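Local coordinates for protein CRISPR-associated endonuclease Cas1 (Thermotoga maritima, PDB 4XTK) that probably acts as a metal-dependent double-stranded DNA endonuclease in CRISPR adaptive immunity, working as a homodimer that joins a Cas2 dimer, at residues Ile113-Phe124 / Ile234-Arg245. Sequence-based numbering, arbitrary orientation.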
ATOM      1  N   ILE E 113      17.876  -4.369 -17.757  1.00 41.23           N
ATOM      2  CA  ILE E 113      17.442  -3.002 -18.014  1.00 39.77           C
ATOM      3  C   ILE E 113      18.367  -2.326 -19.017  1.00 45.04           C
ATOM      4  O   ILE E 113      17.928  -1.810 -20.041  1.00 56.76           O
ATOM      5  CB  ILE E 113      17.417  -2.168 -16.721  1.00 39.76           C
ATOM      6  CG1 ILE E 113      16.493  -2.802 -15.682  1.00 40.01           C
ATOM      7  CG2 ILE E 113      16.986  -0.741 -17.008  1.00 39.54           C
ATOM      8  CD1 ILE E 113      15.056  -2.720 -16.044  1.00 36.67           C
ATOM      9  N   VAL E 114      19.656  -2.351 -18.711  1.00 44.75           N
ATOM     10  CA  VAL E 114      20.661  -1.693 -19.528  1.00 43.83           C
ATOM     11  C   VAL E 114      20.705  -2.278 -20.934  1.00 47.94           C
ATOM     12  O   VAL E 114      20.740  -1.542 -21.918  1.00 49.15           O
ATOM     13  CB  VAL E 114      22.055  -1.801 -18.872  1.00 43.74           C
ATOM     14  CG1 VAL E 114      23.143  -1.315 -19.823  1.00 43.28           C
ATOM     15  CG2 VAL E 114      22.078  -1.016 -17.573  1.00 40.85           C
ATOM     16  N   SER E 115      20.692  -3.605 -21.017  1.00 48.24           N
ATOM     17  CA  SER E 115      20.749  -4.305 -22.297  1.00 47.00           C
ATOM     18  C   SER E 115      19.620  -3.859 -23.227  1.00 54.59           C
ATOM     19  O   SER E 115      19.852  -3.541 -24.395  1.00 56.38           O
ATOM     20  CB  SER E 115      20.683  -5.818 -22.074  1.00 46.83           C
ATOM     21  OG  SER E 115      20.795  -6.525 -23.294  1.00 62.76           O
ATOM     22  N   ARG E 116      18.402  -3.821 -22.697  1.00 54.34           N
ATOM     23  CA  ARG E 116      17.239  -3.451 -23.493  1.00 53.49           C
ATOM     24  C   ARG E 116      17.242  -1.958 -23.812  1.00 51.15           C
ATOM     25  O   ARG E 116      16.929  -1.562 -24.935  1.00 50.28           O
ATOM     26  CB  ARG E 116      15.951  -3.850 -22.769  1.00 60.16           C
ATOM     27  CG  ARG E 116      15.777  -5.362 -22.587  1.00 68.66           C
ATOM     28  CD  ARG E 116      14.990  -5.985 -23.741  1.00 80.92           C
ATOM     29  NE  ARG E 116      13.708  -5.312 -23.948  1.00 90.07           N
ATOM     30  CZ  ARG E 116      13.402  -4.596 -25.027  1.00 96.78           C
ATOM     31  NH1 ARG E 116      14.284  -4.464 -26.010  1.00 99.34           N
ATOM     32  NH2 ARG E 116      12.215  -4.012 -25.124  1.00 97.77           N
ATOM     33  N   SER E 117      17.601  -1.137 -22.827  1.00 45.48           N
ATOM     34  CA  SER E 117      17.739   0.304 -23.036  1.00 49.90           C
ATOM     35  C   SER E 117      18.679   0.621 -24.197  1.00 58.09           C
ATOM     36  O   SER E 117      18.401   1.500 -25.015  1.00 48.19           O
ATOM     37  CB  SER E 117      18.248   0.991 -21.767  1.00 46.18           C
ATOM     38  OG  SER E 117      17.219   1.120 -20.806  1.00 49.96           O
ATOM     39  N   PHE E 118      19.793  -0.100 -24.259  1.00 53.02           N
ATOM     40  CA  PHE E 118      20.777   0.128 -25.305  1.00 50.57           C
ATOM     41  C   PHE E 118      20.228  -0.273 -26.664  1.00 49.81           C
ATOM     42  O   PHE E 118      20.422   0.432 -27.650  1.00 51.13           O
ATOM     43  CB  PHE E 118      22.076  -0.641 -25.022  1.00 53.33           C
ATOM     44  CG  PHE E 118      22.940  -0.013 -23.964  1.00 60.56           C
ATOM     45  CD1 PHE E 118      22.496   1.075 -23.236  1.00 62.00           C
ATOM     46  CD2 PHE E 118      24.204  -0.502 -23.708  1.00 63.80           C
ATOM     47  CE1 PHE E 118      23.290   1.652 -22.263  1.00 56.89           C
ATOM     48  CE2 PHE E 118      25.000   0.074 -22.737  1.00 62.36           C
ATOM     49  CZ  PHE E 118      24.541   1.152 -22.017  1.00 54.54           C
ATOM     50  N   GLN E 119      19.542  -1.408 -26.722  1.00 51.00           N
ATOM     51  CA  GLN E 119      19.064  -1.889 -28.008  1.00 56.73           C
ATOM     52  C   GLN E 119      17.937  -0.998 -28.523  1.00 50.67           C
ATOM     53  O   GLN E 119      17.822  -0.770 -29.725  1.00 50.91           O
ATOM     54  CB  GLN E 119      18.608  -3.344 -27.921  1.00 53.76           C
ATOM     55  CG  GLN E 119      18.399  -3.972 -29.292  1.00 72.30           C
ATOM     56  CD  GLN E 119      19.612  -3.799 -30.205  1.00 87.79           C
ATOM     57  OE1 GLN E 119      20.752  -4.040 -29.802  1.00 91.74           O
ATOM     58  NE2 GLN E 119      19.366  -3.362 -31.435  1.00 92.40           N
ATOM     59  N   ASN E 120      17.128  -0.475 -27.610  1.00 48.07           N
ATOM     60  CA  ASN E 120      16.093   0.474 -27.981  1.00 47.03           C
ATOM     61  C   ASN E 120      16.695   1.767 -28.509  1.00 51.79           C
ATOM     62  O   ASN E 120      16.201   2.334 -29.485  1.00 55.32           O
ATOM     63  CB  ASN E 120      15.177   0.766 -26.799  1.00 44.20           C
ATOM     64  CG  ASN E 120      14.289  -0.408 -26.454  1.00 43.96           C
ATOM     65  OD1 ASN E 120      14.263  -1.416 -27.168  1.00 44.47           O
ATOM     66  ND2 ASN E 120      13.542  -0.280 -25.365  1.00 42.32           N
ATOM     67  N   MET E 121      17.763   2.225 -27.860  1.00 51.26           N
ATOM     68  CA  MET E 121      18.506   3.389 -28.330  1.00 49.24           C
ATOM     69  C   MET E 121      19.018   3.165 -29.752  1.00 52.23           C
ATOM     70  O   MET E 121      18.838   4.014 -30.627  1.00 54.67           O
ATOM     71  CB  MET E 121      19.679   3.708 -27.395  1.00 49.95           C
ATOM     72  CG  MET E 121      19.306   4.484 -26.138  1.00 48.48           C
ATOM     73  SD  MET E 121      20.747   5.038 -25.191  1.00 49.64           S
ATOM     74  CE  MET E 121      20.765   3.907 -23.813  1.00 46.08           C
ATOM     75  N   VAL E 122      19.650   2.019 -29.978  1.00 51.63           N
ATOM     76  CA  VAL E 122      20.219   1.708 -31.283  1.00 53.42           C
ATOM     77  C   VAL E 122      19.145   1.603 -32.359  1.00 62.39           C
ATOM     78  O   VAL E 122      19.311   2.122 -33.466  1.00 70.78           O
ATOM     79  CB  VAL E 122      21.027   0.396 -31.242  1.00 54.31           C
ATOM     80  CG1 VAL E 122      21.297  -0.119 -32.642  1.00 56.13           C
ATOM     81  CG2 VAL E 122      22.323   0.605 -30.486  1.00 53.92           C
ATOM     82  N   ASP E 123      18.038   0.942 -32.030  1.00 64.29           N
ATOM     83  CA  ASP E 123      16.950   0.776 -32.987  1.00 58.71           C
ATOM     84  C   ASP E 123      16.337   2.120 -33.387  1.00 51.14           C
ATOM     85  O   ASP E 123      16.034   2.344 -34.563  1.00 52.45           O
ATOM     86  CB  ASP E 123      15.872  -0.152 -32.424  1.00 67.22           C
ATOM     87  CG  ASP E 123      16.319  -1.603 -32.375  1.00 82.45           C
ATOM     88  OD1 ASP E 123      17.315  -1.941 -33.052  1.00 94.42           O
ATOM     89  OD2 ASP E 123      15.669  -2.407 -31.671  1.00 81.21           O
ATOM     90  N   PHE E 124      16.171   3.012 -32.416  1.00 49.27           N
ATOM     91  CA  PHE E 124      15.608   4.323 -32.696  1.00 47.89           C
ATOM     92  C   PHE E 124      16.498   5.088 -33.676  1.00 63.06           C
ATOM     93  O   PHE E 124      16.007   5.702 -34.628  1.00 64.25           O
ATOM     94  CB  PHE E 124      15.420   5.122 -31.403  1.00 45.98           C
ATOM     95  CG  PHE E 124      14.711   6.432 -31.599  1.00 52.71           C
ATOM     96  CD1 PHE E 124      13.329   6.486 -31.647  1.00 57.91           C
ATOM     97  CD2 PHE E 124      15.427   7.608 -31.744  1.00 57.28           C
ATOM     98  CE1 PHE E 124      12.674   7.687 -31.832  1.00 61.72           C
ATOM     99  CE2 PHE E 124      14.777   8.814 -31.930  1.00 59.74           C
ATOM    100  CZ  PHE E 124      13.397   8.852 -31.972  1.00 62.70           C
ATOM    101  N   ILE E 234      12.391   0.968 -15.292  1.00 40.79           N
ATOM    102  CA  ILE E 234      11.620   0.522 -16.445  1.00 37.77           C
ATOM    103  C   ILE E 234      11.502   1.621 -17.515  1.00 36.64           C
ATOM    104  O   ILE E 234      11.603   1.341 -18.713  1.00 37.33           O
ATOM    105  CB  ILE E 234      10.215   0.041 -16.000  1.00 42.71           C
ATOM    106  CG1 ILE E 234      10.355  -1.106 -14.999  1.00 38.82           C
ATOM    107  CG2 ILE E 234       9.389  -0.431 -17.185  1.00 32.81           C
ATOM    108  CD1 ILE E 234      11.067  -2.325 -15.568  1.00 30.30           C
ATOM    109  N   ALA E 235      11.324   2.868 -17.082  1.00 35.02           N
ATOM    110  CA  ALA E 235      11.229   4.002 -18.004  1.00 40.92           C
ATOM    111  C   ALA E 235      12.439   4.125 -18.936  1.00 37.00           C
ATOM    112  O   ALA E 235      12.332   4.690 -20.023  1.00 44.67           O
ATOM    113  CB  ALA E 235      11.048   5.297 -17.228  1.00 41.32           C
ATOM    114  N   GLU E 236      13.585   3.598 -18.514  1.00 33.69           N
ATOM    115  CA  GLU E 236      14.796   3.677 -19.328  1.00 38.96           C
ATOM    116  C   GLU E 236      14.614   2.996 -20.683  1.00 34.96           C
ATOM    117  O   GLU E 236      15.252   3.366 -21.666  1.00 38.82           O
ATOM    118  CB  GLU E 236      15.990   3.058 -18.592  1.00 40.96           C
ATOM    119  CG  GLU E 236      16.348   3.718 -17.262  1.00 51.57           C
ATOM    120  CD  GLU E 236      17.022   5.081 -17.405  1.00 57.48           C
ATOM    121  OE1 GLU E 236      16.946   5.691 -18.493  1.00 66.71           O
ATOM    122  OE2 GLU E 236      17.636   5.545 -16.414  1.00 51.47           O
ATOM    123  N   LEU E 237      13.730   2.009 -20.730  1.00 34.87           N
ATOM    124  CA  LEU E 237      13.495   1.257 -21.952  1.00 36.05           C
ATOM    125  C   LEU E 237      12.663   2.044 -22.954  1.00 39.41           C
ATOM    126  O   LEU E 237      12.795   1.864 -24.164  1.00 40.34           O
ATOM    127  CB  LEU E 237      12.788  -0.063 -21.641  1.00 38.97           C
ATOM    128  CG  LEU E 237      13.621  -1.267 -21.196  1.00 51.75           C
ATOM    129  CD1 LEU E 237      14.254  -1.044 -19.832  1.00 46.24           C
ATOM    130  CD2 LEU E 237      12.762  -2.523 -21.196  1.00 55.39           C
ATOM    131  N   PHE E 238      11.749   2.855 -22.438  1.00 37.18           N
ATOM    132  CA  PHE E 238      10.750   3.492 -23.283  1.00 45.76           C
ATOM    133  C   PHE E 238      11.001   4.961 -23.607  1.00 46.64           C
ATOM    134  O   PHE E 238      10.197   5.588 -24.301  1.00 42.93           O
ATOM    135  CB  PHE E 238       9.386   3.295 -22.638  1.00 41.13           C
ATOM    136  CG  PHE E 238       9.052   1.856 -22.424  1.00 43.56           C
ATOM    137  CD1 PHE E 238       8.465   1.117 -23.433  1.00 48.01           C
ATOM    138  CD2 PHE E 238       9.379   1.221 -21.234  1.00 38.33           C
ATOM    139  CE1 PHE E 238       8.181  -0.220 -23.254  1.00 46.43           C
ATOM    140  CE2 PHE E 238       9.099  -0.108 -21.047  1.00 31.01           C
ATOM    141  CZ  PHE E 238       8.500  -0.833 -22.059  1.00 40.98           C
ATOM    142  N   LYS E 239      12.104   5.504 -23.106  1.00 44.26           N
ATOM    143  CA  LYS E 239      12.437   6.907 -23.341  1.00 43.34           C
ATOM    144  C   LYS E 239      12.572   7.257 -24.840  1.00 48.99           C
ATOM    145  O   LYS E 239      12.073   8.301 -25.277  1.00 39.01           O
ATOM    146  CB  LYS E 239      13.716   7.283 -22.579  1.00 41.68           C
ATOM    147  CG  LYS E 239      13.484   7.677 -21.127  1.00 35.86           C
ATOM    148  CD  LYS E 239      14.792   7.886 -20.355  1.00 30.13           C
ATOM    149  CE  LYS E 239      14.506   8.481 -18.975  1.00 35.75           C
ATOM    150  NZ  LYS E 239      15.732   8.706 -18.171  1.00 46.55           N
ATOM    151  N   PRO E 240      13.254   6.406 -25.632  1.00 45.81           N
ATOM    152  CA  PRO E 240      13.284   6.722 -27.066  1.00 48.60           C
ATOM    153  C   PRO E 240      11.926   6.697 -27.782  1.00 51.04           C
ATOM    154  O   PRO E 240      11.597   7.662 -28.473  1.00 67.05           O
ATOM    155  CB  PRO E 240      14.198   5.635 -27.641  1.00 46.43           C
ATOM    156  CG  PRO E 240      15.051   5.224 -26.508  1.00 39.38           C
ATOM    157  CD  PRO E 240      14.180   5.308 -25.299  1.00 35.18           C
ATOM    158  N   ALA E 241      11.144   5.636 -27.598  1.00 49.24           N
ATOM    159  CA  ALA E 241       9.929   5.438 -28.396  1.00 44.94           C
ATOM    160  C   ALA E 241       8.811   6.393 -27.998  1.00 44.07           C
ATOM    161  O   ALA E 241       7.981   6.763 -28.827  1.00 61.33           O
ATOM    162  CB  ALA E 241       9.449   4.001 -28.285  1.00 44.64           C
ATOM    163  N   VAL E 242       8.787   6.793 -26.732  1.00 41.16           N
ATOM    164  CA  VAL E 242       7.765   7.719 -26.266  1.00 50.63           C
ATOM    165  C   VAL E 242       8.274   9.155 -26.253  1.00 56.05           C
ATOM    166  O   VAL E 242       7.842   9.978 -27.056  1.00 66.46           O
ATOM    167  CB  VAL E 242       7.267   7.357 -24.859  1.00 47.89           C
ATOM    168  CG1 VAL E 242       6.213   8.341 -24.418  1.00 38.43           C
ATOM    169  CG2 VAL E 242       6.713   5.946 -24.843  1.00 47.16           C
ATOM    170  N   VAL E 243       9.202   9.445 -25.349  1.00 54.59           N
ATOM    171  CA  VAL E 243       9.696  10.807 -25.153  1.00 51.83           C
ATOM    172  C   VAL E 243      10.457  11.382 -26.349  1.00 52.95           C
ATOM    173  O   VAL E 243      10.160  12.488 -26.803  1.00 56.40           O
ATOM    174  CB  VAL E 243      10.619  10.887 -23.929  1.00 45.47           C
ATOM    175  CG1 VAL E 243      11.145  12.303 -23.756  1.00 45.39           C
ATOM    176  CG2 VAL E 243       9.884  10.424 -22.679  1.00 35.60           C
ATOM    177  N   ASP E 244      11.438  10.638 -26.852  1.00 47.94           N
ATOM    178  CA  ASP E 244      12.324  11.161 -27.893  1.00 45.31           C
ATOM    179  C   ASP E 244      11.624  11.297 -29.246  1.00 52.67           C
ATOM    180  O   ASP E 244      11.803  12.294 -29.952  1.00 48.96           O
ATOM    181  CB  ASP E 244      13.563  10.274 -28.034  1.00 39.89           C
ATOM    182  CG  ASP E 244      14.367  10.191 -26.749  1.00 48.46           C
ATOM    183  OD1 ASP E 244      14.198  11.070 -25.874  1.00 46.28           O
ATOM    184  OD2 ASP E 244      15.173   9.247 -26.616  1.00 56.36           O
ATOM    185  N   ARG E 245      10.838  10.291 -29.609  1.00 49.72           N
ATOM    186  CA  ARG E 245      10.034  10.367 -30.819  1.00 51.66           C
ATOM    187  C   ARG E 245       9.130  11.595 -30.775  1.00 47.21           C
ATOM    188  O   ARG E 245       8.991  12.318 -31.762  1.00 49.82           O
ATOM    189  CB  ARG E 245       9.197   9.098 -30.994  1.00 57.93           C
ATOM    190  CG  ARG E 245       8.098   9.220 -32.044  1.00 70.79           C
ATOM    191  CD  ARG E 245       7.629   7.851 -32.503  1.00 83.93           C
ATOM    192  NE  ARG E 245       8.713   7.089 -33.121  1.00 90.86           N
ATOM    193  CZ  ARG E 245       8.991   5.818 -32.844  1.00 90.36           C
ATOM    194  NH1 ARG E 245       8.261   5.155 -31.952  1.00 83.36           N
ATOM    195  NH2 ARG E 245       9.999   5.209 -33.459  1.00 92.19           N
TER
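L237 is the knob of this helix pair: its side chain fits into the hole formed by I113, R116, S117 and N120. The leucine branches divide there, CD2 against R116 CB at 3.8 Å and CD1 against I113 CG2 at 3.9 Å. CG1 of I113 lies beside the backbone N (chi1 -58°), anti to the carbonyl carbon, and ends in CD1 4.0 Å from I234 CD1; CG2, anti to N, is the branch that meets the leucine. Further along, P240 presses its ring carbons on M121 and F124. The F124 and P240 side chains cross obliquely, CB to CB 4.0 Å; the phenyl ring then reaches the backbone N of R245, whose guanidinium plane is turned 42° from the ring. Y162 of helix 148-166 touches M121, F124 and P240.

One hydrogen bond joins the helices. The amide ND2 of N120 donates to L237 O (2.6 Å), meeting the oxygen 22° off the carbonyl plane. The acceptor sits where helix 234-245 is irregular: the N of P240 carries no hydrogen, the N of A241 makes no bond to the turn before, and a wider pi-type turn follows at 239-244. N120 thus engages a carbonyl that this kink leaves without the usual helical donor. One turn earlier, S117 OG lies 3.1 Å from E236 O.

Charged groups at E236 turn away from the interface. Its carboxylate forms a salt bridge with R159 and a long, weak one with K239 (NZ to OE1 3.3 Å). Apolar packing and one amide-to-carbonyl hydrogen bond thus join two nearly parallel helices, axes approaching to 8.1 Å in these segments, where helix 234-245 is kinked, consistent with the pair placing E236 next to the other proposed manganese ligands, H221 and E155.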